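Local atomic coordinates of erythrocyte binding antigen 140 (Plasmodium falciparum, PDB entry 4GF2), a protein that probably binds a receptor on the host erythrocyte surface during invasion, this chain being the part of the longer protein that contains its two Duffy-binding-like domains. Residues F86-R91 and I162-I168; F94-N99 and I169-Q175; R344-C349 and Y374-L379. The protein carries 3 engineered substitutions. All blocks are in the same frame, centred on the assembly; numbering follows the deposited sequence.

Contact 1 of 3, residues F86-R91 and I162-I168. Engineered in segment 162-168: A163 (natural residue Ser).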
loop_
_atom_site.group_PDB
_atom_site.type_symbol
_atom_site.label_atom_id
_atom_site.label_comp_id
_atom_site.label_asym_id
_atom_site.label_seq_id
_atom_site.Cartn_x
_atom_site.Cartn_y
_atom_site.Cartn_z
ATOM N N PHE A 86 18.755 -30.616 8.485
ATOM C CA PHE A 86 19.559 -31.064 9.609
ATOM C C PHE A 86 21.004 -31.288 9.169
ATOM O O PHE A 86 21.942 -30.937 9.884
ATOM C CB PHE A 86 18.972 -32.348 10.193
ATOM C CG PHE A 86 19.823 -32.971 11.255
ATOM C CD1 PHE A 86 20.193 -32.248 12.377
ATOM C CD2 PHE A 86 20.249 -34.281 11.136
ATOM C CE1 PHE A 86 20.976 -32.816 13.356
ATOM C CE2 PHE A 86 21.035 -34.856 12.113
ATOM C CZ PHE A 86 21.397 -34.124 13.226
ATOM N N CYS A 87 21.176 -31.866 7.984
ATOM C CA CYS A 87 22.506 -32.109 7.441
ATOM C C CYS A 87 23.300 -30.813 7.324
ATOM O O CYS A 87 24.422 -30.716 7.817
ATOM C CB CYS A 87 22.409 -32.775 6.068
ATOM S SG CYS A 87 23.977 -32.805 5.160
ATOM N N ASN A 88 22.715 -29.820 6.667
ATOM C CA ASN A 88 23.396 -28.552 6.453
ATOM C C ASN A 88 23.697 -27.802 7.747
ATOM O O ASN A 88 24.733 -27.147 7.862
ATOM C CB ASN A 88 22.580 -27.668 5.510
ATOM C CG ASN A 88 22.479 -28.258 4.122
ATOM O OD1 ASN A 88 23.299 -29.084 3.731
ATOM N ND2 ASN A 88 21.471 -27.846 3.371
ATOM N N GLU A 89 22.801 -27.904 8.722
ATOM C CA GLU A 89 22.977 -27.181 9.973
ATOM C C GLU A 89 24.060 -27.837 10.835
ATOM O O GLU A 89 24.797 -27.147 11.543
ATOM C CB GLU A 89 21.645 -27.048 10.716
ATOM C CG GLU A 89 20.629 -26.202 9.945
ATOM C CD GLU A 89 19.377 -25.858 10.737
ATOM O OE1 GLU A 89 19.329 -26.131 11.950
ATOM O OE2 GLU A 89 18.436 -25.296 10.141
ATOM N N LEU A 90 24.173 -29.161 10.762
ATOM C CA LEU A 90 25.280 -29.857 11.411
ATOM C C LEU A 90 26.591 -29.290 10.896
ATOM O O LEU A 90 27.471 -28.910 11.667
ATOM C CB LEU A 90 25.246 -31.357 11.114
ATOM C CG LEU A 90 24.398 -32.257 12.012
ATOM C CD1 LEU A 90 24.393 -33.656 11.443
ATOM C CD2 LEU A 90 24.913 -32.269 13.448
ATOM N N ARG A 91 26.705 -29.238 9.575
ATOM C CA ARG A 91 27.932 -28.822 8.922
ATOM C C ARG A 91 28.225 -27.358 9.217
ATOM O O ARG A 91 29.355 -26.995 9.551
ATOM C CB ARG A 91 27.826 -29.054 7.410
ATOM C CG ARG A 91 27.517 -30.503 7.033
ATOM C CD ARG A 91 27.219 -30.663 5.547
ATOM N NE ARG A 91 28.406 -30.426 4.732
ATOM C CZ ARG A 91 29.378 -31.316 4.549
ATOM N NH1 ARG A 91 29.317 -32.514 5.124
ATOM N NH2 ARG A 91 30.420 -31.004 3.795
ATOM N N ILE A 162 21.560 -38.983 8.402
ATOM C CA ILE A 162 21.972 -38.097 7.323
ATOM C C ILE A 162 22.560 -38.924 6.191
ATOM O O ILE A 162 22.949 -40.075 6.388
ATOM C CB ILE A 162 23.014 -37.062 7.807
ATOM C CG1 ILE A 162 24.277 -37.769 8.304
ATOM C CG2 ILE A 162 22.427 -36.203 8.913
ATOM C CD1 ILE A 162 25.312 -36.846 8.888
ATOM N N ALA A 163 22.610 -38.330 5.004
ATOM C CA ALA A 163 23.158 -38.994 3.832
ATOM C C ALA A 163 24.608 -39.398 4.073
ATOM O O ALA A 163 25.324 -38.758 4.845
ATOM C CB ALA A 163 23.054 -38.077 2.612
ATOM N N LYS A 164 25.033 -40.464 3.404
ATOM C CA LYS A 164 26.402 -40.945 3.502
ATOM C C LYS A 164 27.383 -39.792 3.291
ATOM O O LYS A 164 28.358 -39.647 4.026
ATOM C CB LYS A 164 26.635 -42.049 2.467
ATOM C CG LYS A 164 28.073 -42.496 2.299
ATOM C CD LYS A 164 28.186 -43.474 1.138
ATOM C CE LYS A 164 29.623 -43.901 0.882
ATOM N NZ LYS A 164 29.726 -44.812 -0.296
ATOM N N GLU A 165 27.090 -38.957 2.303
ATOM C CA GLU A 165 28.010 -37.909 1.875
ATOM C C GLU A 165 28.065 -36.749 2.868
ATOM O O GLU A 165 29.039 -35.996 2.896
ATOM C CB GLU A 165 27.654 -37.396 0.471
ATOM C CG GLU A 165 26.210 -37.639 0.023
ATOM C CD GLU A 165 25.955 -39.078 -0.411
ATOM O OE1 GLU A 165 24.817 -39.561 -0.242
ATOM O OE2 GLU A 165 26.894 -39.725 -0.920
ATOM N N CYS A 166 27.036 -36.612 3.697
ATOM C CA CYS A 166 27.021 -35.542 4.690
ATOM C C CYS A 166 27.949 -35.838 5.869
ATOM O O CYS A 166 28.268 -34.945 6.655
ATOM C CB CYS A 166 25.600 -35.289 5.196
ATOM S SG CYS A 166 25.451 -33.768 6.178
ATOM N N ALA A 167 28.388 -37.088 5.983
ATOM C CA ALA A 167 29.260 -37.495 7.078
ATOM C C ALA A 167 30.719 -37.116 6.818
ATOM O O ALA A 167 31.569 -37.268 7.698
ATOM C CB ALA A 167 29.140 -38.990 7.316
ATOM N N ILE A 168 31.013 -36.631 5.614
ATOM C CA ILE A 168 32.363 -36.172 5.297
ATOM C C ILE A 168 32.589 -34.790 5.898
ATOM O O ILE A 168 31.832 -33.860 5.627
ATOM C CB ILE A 168 32.622 -36.105 3.772
ATOM C CG1 ILE A 168 32.358 -37.460 3.114
ATOM C CG2 ILE A 168 34.054 -35.662 3.487
ATOM C CD1 ILE A 168 33.188 -38.584 3.680
HETATM O O HOH W 1 32.607 -32.289 3.195
#
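I162 lays its CG2 methyl against the ring of F86, with CD2 of F86 3.7 Å from that methyl and the two side chains crossing at about a right angle. The same methyl is 4.1 Å from CD1 of L90, and by these two distances a single isoleucine branch meets both ring and leucine. That leucine CD1 in turn lies 3.5 Å above one face of the F86 ring, offset toward its rim. The covalent tie comes next: SG of C87 and SG of C166 are 2.0 Å apart, joined in a disulfide with a chi3 of 108°. R91 follows the bridge, its CD 3.6 Å from SG of C166. A bend in its chain (chi3 68°) then brings the guanidinium to the loop backbone. There NH1 of R91 donates to O of I168 at 2.9 Å, with an N-H...O angle of 146° and the donor in the carbonyl plane. A second, weak bond runs from NH1 of R91 to O of C166 at 3.1 Å. Water 1 accepts from NH2 of R91 and donates to O of I168. Behind the contact, helix 83-101 packs F86 against L74 and L90 against A71 of helix 56-78. Toward helix 132-155, L90 meets M154 and R91 meets W151, so the disulfide pins the loop leading to helix 175-202 beside this three-helix cluster of the first Duffy-binding-like domain.

Contact 2 of 3, residues F94-N99 and I169-Q175. With GOL (glycerol), chain B.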
loop_
_atom_site.group_PDB
_atom_site.type_symbol
_atom_site.label_atom_id
_atom_site.label_comp_id
_atom_site.label_asym_id
_atom_site.label_seq_id
_atom_site.Cartn_x
_atom_site.Cartn_y
_atom_site.Cartn_z
ATOM N N PHE A 94 29.381 -26.800 12.740
ATOM C CA PHE A 94 30.754 -27.261 12.921
ATOM C C PHE A 94 31.719 -26.186 12.436
ATOM O O PHE A 94 32.749 -25.926 13.058
ATOM C CB PHE A 94 31.009 -28.561 12.164
ATOM C CG PHE A 94 32.426 -29.059 12.281
ATOM C CD1 PHE A 94 32.866 -29.672 13.441
ATOM C CD2 PHE A 94 33.315 -28.911 11.232
ATOM C CE1 PHE A 94 34.161 -30.129 13.552
ATOM C CE2 PHE A 94 34.614 -29.366 11.340
ATOM C CZ PHE A 94 35.034 -29.980 12.500
ATOM N N SER A 95 31.371 -25.559 11.321
ATOM C CA SER A 95 32.215 -24.534 10.737
ATOM C C SER A 95 32.295 -23.310 11.642
ATOM O O SER A 95 33.345 -22.683 11.747
ATOM C CB SER A 95 31.684 -24.137 9.362
ATOM O OG SER A 95 31.643 -25.260 8.506
ATOM N N ASP A 96 31.187 -22.974 12.297
ATOM C CA ASP A 96 31.163 -21.834 13.209
ATOM C C ASP A 96 31.960 -22.120 14.477
ATOM O O ASP A 96 32.580 -21.216 15.038
ATOM C CB ASP A 96 29.729 -21.437 13.557
ATOM C CG ASP A 96 29.082 -20.589 12.478
ATOM O OD1 ASP A 96 29.807 -19.824 11.814
ATOM O OD2 ASP A 96 27.850 -20.686 12.295
ATOM N N PHE A 97 31.950 -23.371 14.930
ATOM C CA PHE A 97 32.822 -23.768 16.033
ATOM C C PHE A 97 34.268 -23.467 15.658
ATOM O O PHE A 97 35.032 -22.932 16.463
ATOM C CB PHE A 97 32.675 -25.255 16.368
ATOM C CG PHE A 97 31.503 -25.571 17.258
ATOM C CD1 PHE A 97 31.397 -25.002 18.515
ATOM C CD2 PHE A 97 30.518 -26.460 16.845
ATOM C CE1 PHE A 97 30.319 -25.298 19.338
ATOM C CE2 PHE A 97 29.445 -26.761 17.663
ATOM C CZ PHE A 97 29.345 -26.178 18.911
ATOM N N ARG A 98 34.634 -23.806 14.425
ATOM C CA ARG A 98 35.988 -23.571 13.936
ATOM C C ARG A 98 36.291 -22.084 13.836
ATOM O O ARG A 98 37.296 -21.603 14.363
ATOM C CB ARG A 98 36.169 -24.204 12.558
ATOM C CG ARG A 98 37.505 -23.882 11.899
ATOM C CD ARG A 98 37.585 -24.474 10.505
ATOM N NE ARG A 98 38.845 -24.148 9.843
ATOM C CZ ARG A 98 39.034 -23.109 9.031
ATOM N NH1 ARG A 98 38.047 -22.268 8.754
ATOM N NH2 ARG A 98 40.225 -22.913 8.487
ATOM N N ASN A 99 35.414 -21.358 13.152
ATOM C CA ASN A 99 35.680 -19.966 12.819
ATOM C C ASN A 99 35.575 -19.009 14.005
ATOM O O ASN A 99 36.279 -18.008 14.056
ATOM C CB ASN A 99 34.775 -19.523 11.672
ATOM C CG ASN A 99 35.200 -20.118 10.344
ATOM O OD1 ASN A 99 36.349 -20.521 10.182
ATOM N ND2 ASN A 99 34.283 -20.170 9.390
ATOM N N ILE A 169 33.639 -34.666 6.705
ATOM C CA ILE A 169 33.975 -33.400 7.347
ATOM C C ILE A 169 33.904 -32.246 6.344
ATOM O O ILE A 169 34.384 -32.370 5.220
ATOM C CB ILE A 169 35.381 -33.454 7.982
ATOM C CG1 ILE A 169 35.632 -32.214 8.838
ATOM C CG2 ILE A 169 36.459 -33.588 6.913
ATOM C CD1 ILE A 169 36.887 -32.320 9.682
ATOM N N PRO A 170 33.283 -31.125 6.743
ATOM C CA PRO A 170 33.127 -29.980 5.840
ATOM C C PRO A 170 34.460 -29.350 5.458
ATOM O O PRO A 170 35.346 -29.224 6.302
ATOM C CB PRO A 170 32.299 -28.987 6.668
ATOM C CG PRO A 170 31.674 -29.794 7.744
ATOM C CD PRO A 170 32.637 -30.886 8.043
ATOM N N ALA A 171 34.600 -28.963 4.195
ATOM C CA ALA A 171 35.783 -28.236 3.760
ATOM C C ALA A 171 35.846 -26.910 4.507
ATOM O O ALA A 171 34.818 -26.349 4.886
ATOM C CB ALA A 171 35.751 -28.000 2.255
ATOM N N GLU A 172 37.060 -26.423 4.719
ATOM C CA GLU A 172 37.280 -25.169 5.423
ATOM C C GLU A 172 37.129 -23.985 4.476
ATOM O O GLU A 172 37.741 -23.950 3.411
ATOM C CB GLU A 172 38.671 -25.174 6.059
ATOM C CG GLU A 172 38.825 -26.242 7.132
ATOM C CD GLU A 172 40.250 -26.407 7.610
ATOM O OE1 GLU A 172 41.153 -25.769 7.030
ATOM O OE2 GLU A 172 40.466 -27.180 8.568
ATOM N N GLU A 173 36.300 -23.024 4.871
ATOM C CA GLU A 173 36.066 -21.818 4.086
ATOM C C GLU A 173 35.837 -20.640 5.024
ATOM O O GLU A 173 35.413 -20.825 6.164
ATOM C CB GLU A 173 34.825 -21.971 3.207
ATOM C CG GLU A 173 34.769 -23.215 2.349
ATOM C CD GLU A 173 33.544 -23.220 1.448
ATOM O OE1 GLU A 173 32.896 -24.276 1.308
ATOM O OE2 GLU A 173 33.226 -22.155 0.878
ATOM N N PRO A 174 36.100 -19.417 4.545
ATOM C CA PRO A 174 35.786 -18.230 5.342
ATOM C C PRO A 174 34.332 -18.232 5.803
ATOM O O PRO A 174 33.461 -18.715 5.078
ATOM C CB PRO A 174 36.036 -17.083 4.362
ATOM C CG PRO A 174 37.073 -17.616 3.435
ATOM C CD PRO A 174 36.758 -19.071 3.273
ATOM N N GLN A 175 34.077 -17.694 6.991
ATOM C CA GLN A 175 32.738 -17.717 7.559
ATOM C C GLN A 175 31.720 -17.058 6.635
ATOM O O GLN A 175 30.614 -17.570 6.448
ATOM C CB GLN A 175 32.710 -17.019 8.920
ATOM C CG GLN A 175 31.323 -16.995 9.540
ATOM C CD GLN A 175 31.299 -16.345 10.902
ATOM O OE1 GLN A 175 31.526 -15.146 11.031
ATOM N NE2 GLN A 175 31.017 -17.136 11.931
HETATM C C1 GOL B . 29.066 -26.069 4.922
HETATM O O1 GOL B . 29.733 -26.042 6.167
HETATM C C2 GOL B . 30.020 -26.448 3.790
HETATM O O2 GOL B . 29.806 -27.796 3.425
HETATM C C3 GOL B . 31.475 -26.263 4.210
HETATM O O3 GOL B . 32.317 -26.250 3.077
HETATM O O HOH W 2 34.321 -25.553 7.185
#
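F94 makes the apolar end of the contact: its CD2 is 3.8 Å from CD of P170 and its CE2 is 3.9 Å from CG1 of I169. W151 of helix 132-155 meets the F94 ring edge-to-face. The charged group is R98 with E172. CB of E172 sits 3.6 Å above one face of the R98 guanidinium, over its centre, while NH2 of R98 is 3.3 Å from OE1 of E172 in a salt bridge. OE2 of E172 also pairs with K147. Among the hydrogen bonds, NE2 of Q175 donates to OD1 of D96 at 3.0 Å with an angle of 157°, arriving above the carboxylate plane, and the amide and carboxylate planes are 77° apart. R39 forms a salt bridge with OD2 of D96, and N of M106 is hydrogen-bonded to OE1 of Q175. The bond from ND2 of N99 to O of E173, at 3.5 Å, is weak. Water 2 and glycerol form the last group: the water links OG of S95 with O of A171, and O3 of the glycerol is 2.7 Å from OE1 of E173. The chemistry along this loop of the first Duffy-binding-like domain is therefore apolar at I169 and P170, charged at E172, and hydrogen-bonded at Q175, where the D96 carboxylate, with R39 at OD2 and both Q175 NE2 and W179 NE1 at OD1, probably remains ionised.

Contact 3 of 3, residues R344-C349 and Y374-L379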
loop_
_atom_site.group_PDB
_atom_site.type_symbol
_atom_site.label_atom_id
_atom_site.label_comp_id
_atom_site.label_asym_id
_atom_site.label_seq_id
_atom_site.Cartn_x
_atom_site.Cartn_y
_atom_site.Cartn_z
ATOM N N ARG A 344 -25.018 14.669 -9.378
ATOM C CA ARG A 344 -23.679 14.130 -9.544
ATOM C C ARG A 344 -23.123 13.626 -8.210
ATOM O O ARG A 344 -22.469 12.590 -8.156
ATOM C CB ARG A 344 -22.765 15.208 -10.135
ATOM C CG ARG A 344 -21.319 14.787 -10.344
ATOM C CD ARG A 344 -20.425 16.004 -10.550
ATOM N NE ARG A 344 -20.660 17.013 -9.521
ATOM C CZ ARG A 344 -20.260 16.908 -8.257
ATOM N NH1 ARG A 344 -19.590 15.835 -7.845
ATOM N NH2 ARG A 344 -20.534 17.879 -7.399
ATOM N N ARG A 345 -23.394 14.357 -7.133
ATOM C CA ARG A 345 -22.919 13.969 -5.806
ATOM C C ARG A 345 -23.696 12.772 -5.269
ATOM O O ARG A 345 -23.145 11.925 -4.563
ATOM C CB ARG A 345 -23.029 15.148 -4.838
ATOM C CG ARG A 345 -22.774 14.795 -3.373
ATOM C CD ARG A 345 -21.359 14.294 -3.141
ATOM N NE ARG A 345 -21.143 13.906 -1.746
ATOM C CZ ARG A 345 -21.412 12.705 -1.244
ATOM N NH1 ARG A 345 -21.912 11.745 -2.010
ATOM N NH2 ARG A 345 -21.178 12.458 0.034
ATOM N N GLN A 346 -24.979 12.710 -5.607
ATOM C CA GLN A 346 -25.848 11.624 -5.172
ATOM C C GLN A 346 -25.442 10.298 -5.801
ATOM O O GLN A 346 -25.741 9.235 -5.263
ATOM C CB GLN A 346 -27.300 11.926 -5.552
ATOM C CG GLN A 346 -27.870 13.178 -4.913
ATOM C CD GLN A 346 -29.258 13.512 -5.425
ATOM O OE1 GLN A 346 -30.078 12.624 -5.656
ATOM N NE2 GLN A 346 -29.527 14.798 -5.605
ATOM N N THR A 347 -24.776 10.368 -6.949
ATOM C CA THR A 347 -24.413 9.169 -7.698
ATOM C C THR A 347 -22.897 8.990 -7.803
ATOM O O THR A 347 -22.415 8.217 -8.626
ATOM C CB THR A 347 -25.008 9.206 -9.114
ATOM O OG1 THR A 347 -24.388 10.254 -9.871
ATOM C CG2 THR A 347 -26.512 9.444 -9.056
ATOM N N LEU A 348 -22.156 9.705 -6.963
ATOM C CA LEU A 348 -20.696 9.623 -6.941
ATOM C C LEU A 348 -20.204 8.209 -6.627
ATOM O O LEU A 348 -20.693 7.559 -5.704
ATOM C CB LEU A 348 -20.150 10.601 -5.898
ATOM C CG LEU A 348 -18.641 10.630 -5.659
ATOM C CD1 LEU A 348 -17.912 11.201 -6.855
ATOM C CD2 LEU A 348 -18.329 11.431 -4.409
ATOM N N CYS A 349 -19.228 7.740 -7.398
ATOM C CA CYS A 349 -18.669 6.409 -7.199
ATOM C C CYS A 349 -17.649 6.383 -6.067
ATOM O O CYS A 349 -16.604 7.026 -6.143
ATOM C CB CYS A 349 -18.018 5.907 -8.488
ATOM S SG CYS A 349 -17.051 4.397 -8.274
ATOM N N TYR A 374 -12.782 5.474 -11.734
ATOM C CA TYR A 374 -14.093 5.114 -12.263
ATOM C C TYR A 374 -15.022 6.319 -12.326
ATOM O O TYR A 374 -15.756 6.487 -13.295
ATOM C CB TYR A 374 -14.718 3.981 -11.447
ATOM C CG TYR A 374 -13.950 2.689 -11.579
ATOM C CD1 TYR A 374 -13.795 2.080 -12.815
ATOM C CD2 TYR A 374 -13.367 2.085 -10.472
ATOM C CE1 TYR A 374 -13.086 0.902 -12.950
ATOM C CE2 TYR A 374 -12.650 0.910 -10.596
ATOM C CZ TYR A 374 -12.514 0.325 -11.838
ATOM O OH TYR A 374 -11.808 -0.846 -11.962
ATOM N N GLU A 375 -14.985 7.167 -11.306
ATOM C CA GLU A 375 -15.786 8.381 -11.336
ATOM C C GLU A 375 -15.445 9.180 -12.590
ATOM O O GLU A 375 -16.333 9.644 -13.301
ATOM C CB GLU A 375 -15.547 9.228 -10.087
ATOM C CG GLU A 375 -16.292 10.557 -10.082
ATOM C CD GLU A 375 -17.801 10.393 -10.065
ATOM O OE1 GLU A 375 -18.280 9.249 -9.909
ATOM O OE2 GLU A 375 -18.513 11.412 -10.198
ATOM N N ALA A 376 -14.152 9.318 -12.869
ATOM C CA ALA A 376 -13.711 10.082 -14.031
ATOM C C ALA A 376 -14.198 9.430 -15.315
ATOM O O ALA A 376 -14.765 10.094 -16.182
ATOM C CB ALA A 376 -12.198 10.211 -14.045
ATOM N N GLN A 377 -13.980 8.125 -15.435
ATOM C CA GLN A 377 -14.393 7.401 -16.629
ATOM C C GLN A 377 -15.901 7.497 -16.826
ATOM O O GLN A 377 -16.371 7.789 -17.923
ATOM C CB GLN A 377 -13.983 5.933 -16.538
ATOM C CG GLN A 377 -12.508 5.669 -16.765
ATOM C CD GLN A 377 -12.172 4.196 -16.636
ATOM O OE1 GLN A 377 -12.724 3.502 -15.783
ATOM N NE2 GLN A 377 -11.280 3.709 -17.492
ATOM N N LEU A 378 -16.655 7.246 -15.761
ATOM C CA LEU A 378 -18.111 7.287 -15.827
ATOM C C LEU A 378 -18.612 8.661 -16.238
ATOM O O LEU A 378 -19.531 8.776 -17.050
ATOM C CB LEU A 378 -18.715 6.906 -14.485
ATOM C CG LEU A 378 -18.485 5.456 -14.091
ATOM C CD1 LEU A 378 -18.970 5.217 -12.680
ATOM C CD2 LEU A 378 -19.192 4.545 -15.064
ATOM N N LEU A 379 -18.009 9.699 -15.669
ATOM C CA LEU A 379 -18.341 11.066 -16.037
ATOM C C LEU A 379 -18.000 11.310 -17.500
ATOM O O LEU A 379 -18.814 11.836 -18.257
ATOM C CB LEU A 379 -17.591 12.061 -15.152
ATOM C CG LEU A 379 -18.086 12.176 -13.708
ATOM C CD1 LEU A 379 -17.153 13.063 -12.907
ATOM C CD2 LEU A 379 -19.508 12.713 -13.658
HETATM O O HOH W 3 -21.436 11.186 -10.237
#
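E375 presents its carboxylate to two neighbours at once, the CD1 methyl of L348 and the backbone N of C349. CD1 of L348 is 3.3 Å from CD and 3.4 Å from OE2 of E375, and this is the tight part of the contact. Beside it, the backbone N of C349 donates to OE1 of E375 at 3.1 Å. The bond is nearly straight (169°), although the nitrogen stands above the carboxylate plane and not within it. E375 starts with CG opposite its backbone N and then turns at chi2 (64°), a bend that brings the carboxylate up to CD1 of L348 and the backbone N of C349. CB of C349 closes on the same oxygen, and SG of C349 lies 4.0 Å from CB of Y374.

Toward R344 the fit becomes looser and is partly mediated by solvent. CG of R344 comes no closer than 4.3 Å to CD2 of L379, and its guanidinium bonds instead to D401, E485 and S398. Water 3 spans the separation: it donates to O of R344 and, at 2.9 Å between its oxygen and OE2 of E375, to that carboxylate, and accepts from OG1 of T347. S398 also bonds to OE2 of E375, while K319 forms a salt bridge with OE1. Both carboxylate oxygens thus have two polar partners each, which probably fixes the rotation of the group and favours its charged form in this buried setting.

C349 is disulfide-bonded to C316, so the segment just after helix 343-346 is held both by that bridge and by the buried acid of helix 361-382. A disulfide between loop segments, with a polar tie to a helix, is consistent with the cysteine-rich, helical Duffy-binding-like fold, here in the second of the two domains.

How the contacts relate
From the N terminus, helix 83-101 supplies first 86-91 to contact 1 and then 94-99 to contact 2; the chain next runs through helices 110-127 and 132-155 before returning. Contact 1 closes on 162-168 and contact 2 on 169-175, so their loops cross, and the returning loop follows the helix in the same direction along it. The two sites touch, with NH2 of R91 3.5 Å from CA of P170. Contact 3 opens only afterwards, in the second Duffy-binding-like domain, and closes a shorter loop, with 24 residues between 344-349 and 374-379. Its centre lies about 65 Å from that of contact 1, on the opposite side of the chain's centre.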